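PDB 2YXL: 450aa long hypothetical fmu protein from Pyrococcus horikoshii, which probably methylates carbon 5 of cytosine in RNA, taking the methyl group from S-adenosyl-L-methionine. Local coordinates for residues F177-K182 / W432-S437; R164-G167 / E172-D175. All blocks are in the same frame, centred on the assembly; numbering follows the deposited sequence.

Contact 1 (F177-K182 / W432-S437)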
loop_
_atom_site.group_PDB
_atom_site.type_symbol
_atom_site.label_atom_id
_atom_site.label_comp_id
_atom_site.label_asym_id
_atom_site.label_seq_id
_atom_site.Cartn_x
_atom_site.Cartn_y
_atom_site.Cartn_z
ATOM N N PHE A 177 -3.674 -13.358 -8.960
ATOM C CA PHE A 177 -4.411 -12.227 -9.512
ATOM C C PHE A 177 -5.860 -12.190 -9.040
ATOM O O PHE A 177 -6.411 -11.115 -8.844
ATOM C CB PHE A 177 -4.289 -12.157 -11.038
ATOM C CG PHE A 177 -2.962 -11.630 -11.507
ATOM C CD1 PHE A 177 -2.019 -12.482 -12.073
ATOM C CD2 PHE A 177 -2.640 -10.285 -11.353
ATOM C CE1 PHE A 177 -0.782 -11.999 -12.496
ATOM C CE2 PHE A 177 -1.405 -9.796 -11.767
ATOM C CZ PHE A 177 -0.475 -10.655 -12.344
ATOM N N ARG A 178 -6.458 -13.360 -8.830
ATOM C CA ARG A 178 -7.775 -13.436 -8.198
ATOM C C ARG A 178 -7.778 -12.791 -6.810
ATOM O O ARG A 178 -8.636 -11.958 -6.518
ATOM C CB ARG A 178 -8.289 -14.877 -8.139
ATOM C CG ARG A 178 -9.083 -15.284 -9.373
ATOM C CD ARG A 178 -9.960 -16.496 -9.106
ATOM N NE ARG A 178 -9.196 -17.744 -9.137
ATOM C CZ ARG A 178 -9.162 -18.583 -10.171
ATOM N NH1 ARG A 178 -9.853 -18.321 -11.276
ATOM N NH2 ARG A 178 -8.434 -19.693 -10.099
ATOM N N SER A 179 -6.803 -13.155 -5.976
ATOM C CA SER A 179 -6.695 -12.598 -4.625
ATOM C C SER A 179 -6.413 -11.090 -4.572
ATOM O O SER A 179 -6.853 -10.419 -3.640
ATOM C CB SER A 179 -5.659 -13.354 -3.797
ATOM O OG SER A 179 -4.350 -13.148 -4.298
ATOM N N VAL A 180 -5.684 -10.560 -5.554
ATOM C CA VAL A 180 -5.443 -9.109 -5.617
ATOM C C VAL A 180 -6.537 -8.361 -6.391
ATOM O O VAL A 180 -6.518 -7.131 -6.473
ATOM C CB VAL A 180 -4.013 -8.734 -6.143
ATOM C CG1 VAL A 180 -2.928 -9.297 -5.230
ATOM C CG2 VAL A 180 -3.806 -9.177 -7.589
ATOM N N ASN A 181 -7.496 -9.111 -6.933
ATOM C CA ASN A 181 -8.639 -8.526 -7.641
ATOM C C ASN A 181 -9.953 -8.511 -6.860
ATOM O O ASN A 181 -10.905 -7.854 -7.281
ATOM C CB ASN A 181 -8.848 -9.205 -9.000
ATOM C CG ASN A 181 -7.785 -8.821 -10.018
ATOM O OD1 ASN A 181 -7.045 -7.855 -9.833
ATOM N ND2 ASN A 181 -7.700 -9.588 -11.097
ATOM N N LYS A 182 -10.002 -9.219 -5.731
ATOM C CA LYS A 182 -11.250 -9.363 -4.966
ATOM C C LYS A 182 -11.636 -8.122 -4.154
ATOM O O LYS A 182 -10.780 -7.417 -3.616
ATOM C CB LYS A 182 -11.257 -10.635 -4.087
ATOM C CG LYS A 182 -10.069 -10.807 -3.137
ATOM C CD LYS A 182 -10.236 -12.047 -2.241
ATOM C CE LYS A 182 -8.905 -12.540 -1.651
ATOM N NZ LYS A 182 -8.222 -11.553 -0.757
ATOM N N TRP A 432 2.020 -14.550 0.850
ATOM C CA TRP A 432 1.322 -14.391 -0.420
ATOM C C TRP A 432 -0.153 -14.074 -0.193
ATOM O O TRP A 432 -0.783 -14.672 0.685
ATOM C CB TRP A 432 1.448 -15.663 -1.259
ATOM C CG TRP A 432 2.839 -15.957 -1.724
ATOM C CD1 TRP A 432 3.725 -16.831 -1.160
ATOM C CD2 TRP A 432 3.505 -15.387 -2.860
ATOM N NE1 TRP A 432 4.901 -16.841 -1.872
ATOM C CE2 TRP A 432 4.794 -15.964 -2.920
ATOM C CE3 TRP A 432 3.139 -14.443 -3.830
ATOM C CZ2 TRP A 432 5.721 -15.628 -3.913
ATOM C CZ3 TRP A 432 4.059 -14.113 -4.820
ATOM C CH2 TRP A 432 5.336 -14.704 -4.852
ATOM N N PRO A 433 -0.711 -13.140 -0.986
ATOM C CA PRO A 433 -2.130 -12.772 -0.881
ATOM C C PRO A 433 -3.081 -13.957 -1.054
ATOM O O PRO A 433 -4.031 -14.093 -0.285
ATOM C CB PRO A 433 -2.318 -11.761 -2.020
ATOM C CG PRO A 433 -0.952 -11.220 -2.277
ATOM C CD PRO A 433 -0.020 -12.358 -2.031
ATOM N N HIS A 434 -2.811 -14.808 -2.041
ATOM C CA HIS A 434 -3.689 -15.936 -2.364
ATOM C C HIS A 434 -3.543 -17.119 -1.405
ATOM O O HIS A 434 -4.419 -17.983 -1.350
ATOM C CB HIS A 434 -3.488 -16.382 -3.821
ATOM C CG HIS A 434 -2.119 -16.916 -4.114
ATOM N ND1 HIS A 434 -0.984 -16.135 -4.055
ATOM C CD2 HIS A 434 -1.707 -18.152 -4.483
ATOM C CE1 HIS A 434 0.069 -16.870 -4.364
ATOM N NE2 HIS A 434 -0.342 -18.097 -4.630
ATOM N N ARG A 435 -2.444 -17.152 -0.653
ATOM C CA ARG A 435 -2.229 -18.200 0.352
ATOM C C ARG A 435 -2.579 -17.745 1.767
ATOM O O ARG A 435 -3.049 -18.543 2.573
ATOM C CB ARG A 435 -0.780 -18.697 0.336
ATOM C CG ARG A 435 -0.329 -19.354 -0.958
ATOM C CD ARG A 435 1.063 -19.937 -0.793
ATOM N NE ARG A 435 1.784 -20.045 -2.060
ATOM C CZ ARG A 435 3.083 -20.323 -2.171
ATOM N NH1 ARG A 435 3.828 -20.520 -1.089
ATOM N NH2 ARG A 435 3.642 -20.399 -3.373
ATOM N N HIS A 436 -2.350 -16.468 2.069
ATOM C CA HIS A 436 -2.377 -16.009 3.462
ATOM C C HIS A 436 -3.315 -14.844 3.769
ATOM O O HIS A 436 -3.470 -14.473 4.930
ATOM C CB HIS A 436 -0.960 -15.662 3.934
ATOM C CG HIS A 436 0.034 -16.762 3.729
ATOM N ND1 HIS A 436 1.080 -16.662 2.837
ATOM C CD2 HIS A 436 0.143 -17.983 4.302
ATOM C CE1 HIS A 436 1.794 -17.774 2.873
ATOM N NE2 HIS A 436 1.245 -18.592 3.753
ATOM N N SER A 437 -3.934 -14.272 2.739
ATOM C CA SER A 437 -4.832 -13.115 2.899
ATOM C C SER A 437 -4.161 -11.914 3.578
ATOM O O SER A 437 -4.772 -11.206 4.384
ATOM C CB SER A 437 -6.120 -13.508 3.629
ATOM O OG SER A 437 -6.876 -14.409 2.845
#
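S179 and H434 face each other with CA atoms 5.0 Å apart, where the C-terminal part of helix 173-181 meets the short helix 433-436, W432 standing at the N-cap of the latter. S179 supplies most of the contact from its helix. Its hydroxyl sits between its own backbone N and carbonyl carbon (chi1 67°), which carries OG over the start of the second helix, 3.4 Å from P433 CB and equally near H434 CB. OG also lies 3.2 Å from H434 N, but the angle is too poor for a hydrogen bond; the hydroxyl is instead bonded to the F176 carbonyl of its own helix. Next to it, V180 CG1 meets the proline ring obliquely, 4.0 Å from P433 CG. H434 joins in through its CB, while its imidazole NE2 hydrogen-bonds to E172. Within 432-437, W432 N donates to H436 ND1 at 3.0 Å, nearly straight (166°) and in the plane of the imidazole. Across the interface, therefore, the chemistry is van der Waals packing on proline and CB carbons: the serine's polarity is satisfied within its own helix, and the fit between the segments rests on packing, while a polar link to helix 433-436 comes from E172.

Contact 2 (R164-G167 / E172-D175)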
loop_
_atom_site.group_PDB
_atom_site.type_symbol
_atom_site.label_atom_id
_atom_site.label_comp_id
_atom_site.label_asym_id
_atom_site.label_seq_id
_atom_site.Cartn_x
_atom_site.Cartn_y
_atom_site.Cartn_z
ATOM N N ARG A 164 5.984 -11.797 -15.651
ATOM C CA ARG A 164 6.914 -11.804 -14.522
ATOM C C ARG A 164 6.387 -12.608 -13.328
ATOM O O ARG A 164 7.159 -13.290 -12.654
ATOM C CB ARG A 164 7.249 -10.366 -14.105
ATOM C CG ARG A 164 8.514 -10.203 -13.270
ATOM C CD ARG A 164 9.779 -10.426 -14.088
ATOM N NE ARG A 164 10.978 -10.048 -13.342
ATOM C CZ ARG A 164 11.612 -8.884 -13.473
ATOM N NH1 ARG A 164 11.176 -7.968 -14.332
ATOM N NH2 ARG A 164 12.693 -8.637 -12.745
ATOM N N VAL A 165 5.080 -12.531 -13.073
ATOM C CA VAL A 165 4.441 -13.331 -12.022
ATOM C C VAL A 165 4.457 -14.823 -12.386
ATOM O O VAL A 165 4.746 -15.668 -11.532
ATOM C CB VAL A 165 2.996 -12.842 -11.702
ATOM C CG1 VAL A 165 2.295 -13.784 -10.728
ATOM C CG2 VAL A 165 3.018 -11.429 -11.129
ATOM N N LYS A 166 4.172 -15.137 -13.652
ATOM C CA LYS A 166 4.235 -16.521 -14.147
ATOM C C LYS A 166 5.597 -17.177 -13.925
ATOM O O LYS A 166 5.670 -18.365 -13.614
ATOM C CB LYS A 166 3.843 -16.607 -15.627
ATOM C CG LYS A 166 2.383 -16.966 -15.864
ATOM C CD LYS A 166 2.041 -16.966 -17.349
ATOM C CE LYS A 166 0.543 -17.159 -17.570
ATOM N NZ LYS A 166 0.157 -17.064 -19.007
ATOM N N GLY A 167 6.665 -16.395 -14.077
ATOM C CA GLY A 167 8.027 -16.873 -13.824
ATOM C C GLY A 167 8.317 -17.154 -12.357
ATOM O O GLY A 167 9.310 -17.807 -12.029
ATOM N N GLU A 172 0.107 -21.060 -9.937
ATOM C CA GLU A 172 -0.581 -20.222 -8.953
ATOM C C GLU A 172 -0.844 -18.789 -9.423
ATOM O O GLU A 172 -1.447 -17.999 -8.694
ATOM C CB GLU A 172 0.194 -20.217 -7.629
ATOM C CG GLU A 172 0.174 -21.554 -6.891
ATOM C CD GLU A 172 0.956 -21.538 -5.585
ATOM O OE1 GLU A 172 1.205 -20.446 -5.029
ATOM O OE2 GLU A 172 1.316 -22.633 -5.106
ATOM N N THR A 173 -0.406 -18.464 -10.641
ATOM C CA THR A 173 -0.536 -17.109 -11.195
ATOM C C THR A 173 -1.984 -16.611 -11.225
ATOM O O THR A 173 -2.258 -15.473 -10.838
ATOM C CB THR A 173 0.098 -17.004 -12.608
ATOM O OG1 THR A 173 1.456 -17.454 -12.555
ATOM C CG2 THR A 173 0.076 -15.568 -13.123
ATOM N N GLU A 174 -2.901 -17.464 -11.680
ATOM C CA GLU A 174 -4.320 -17.115 -11.751
ATOM C C GLU A 174 -4.903 -16.813 -10.366
ATOM O O GLU A 174 -5.617 -15.826 -10.193
ATOM C CB GLU A 174 -5.120 -18.220 -12.452
ATOM C CG GLU A 174 -6.569 -17.847 -12.764
ATOM C CD GLU A 174 -7.286 -18.867 -13.639
ATOM O OE1 GLU A 174 -8.153 -18.449 -14.435
ATOM O OE2 GLU A 174 -6.995 -20.079 -13.539
ATOM N N ASP A 175 -4.581 -17.659 -9.389
ATOM C CA ASP A 175 -5.045 -17.478 -8.011
ATOM C C ASP A 175 -4.504 -16.196 -7.376
ATOM O O ASP A 175 -5.226 -15.513 -6.639
ATOM C CB ASP A 175 -4.687 -18.693 -7.150
ATOM C CG ASP A 175 -5.568 -19.896 -7.439
ATOM O OD1 ASP A 175 -6.776 -19.710 -7.708
ATOM O OD2 ASP A 175 -5.053 -21.033 -7.384
#
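T173 points its branched side chain at helix 159-169 and meets V165 and K166 there, the closest CA pair being K166 and T173 at 5.6 Å. Its two branches do different work. The methyl lies opposite the backbone N across the CA-CB bond while OG1 stays beside that N (chi1 -54°), which sets the methyl against V165 and lays the hydroxyl beside the K166 backbone. T173 CG2 touches V165 CG1 at 3.7 Å, the two side chains meeting at a slant. V165 presents this methyl because CG1 is swung away from its own N (chi1 173°); its side chain also packs on F176 and F177. T173 OG1 lies 3.3 Å from K166 CA and 3.5 Å from K166 CG, and its hydrogen-bond partner is the carbonyl of G170, in the turn between the helices. The lysine chain crosses the threonine at about a right angle, CG being the nearest of its side-chain atoms, and then runs on extended, its amino group well clear of T173. A valine in place of T173 would probably leave the G170 carbonyl without its hydroxyl mate and so make the turn less firmly tied. The arrangement is that of two consecutive helices joined by a short turn, with the threonine at the start of the second packed on the later part of the first, within the ferredoxin-like family region of the RsmB/NOP methyltransferases.

How the contacts relate
Both contacts use helix 173-181: contact 2 ties its first turn to the preceding helix, and contact 1 sets its later part against helix 433-436 in the methyltransferase family region. Their centres are 11 Å apart, and E172 bridges them, its OE1 2.8 Å from H434 NE2 in a probable hydrogen bond and 2.9 Å from R435 NH2 in a salt bridge. Apolar packing adds to this, with F177 CZ 3.8 Å from V165 CG2. Contact 1 is nearer the catalytic region: the P433 side chain is about 10 Å from that of C390, the predicted nucleophile. Contact 2 is plain packing remote from the methyl-transfer site.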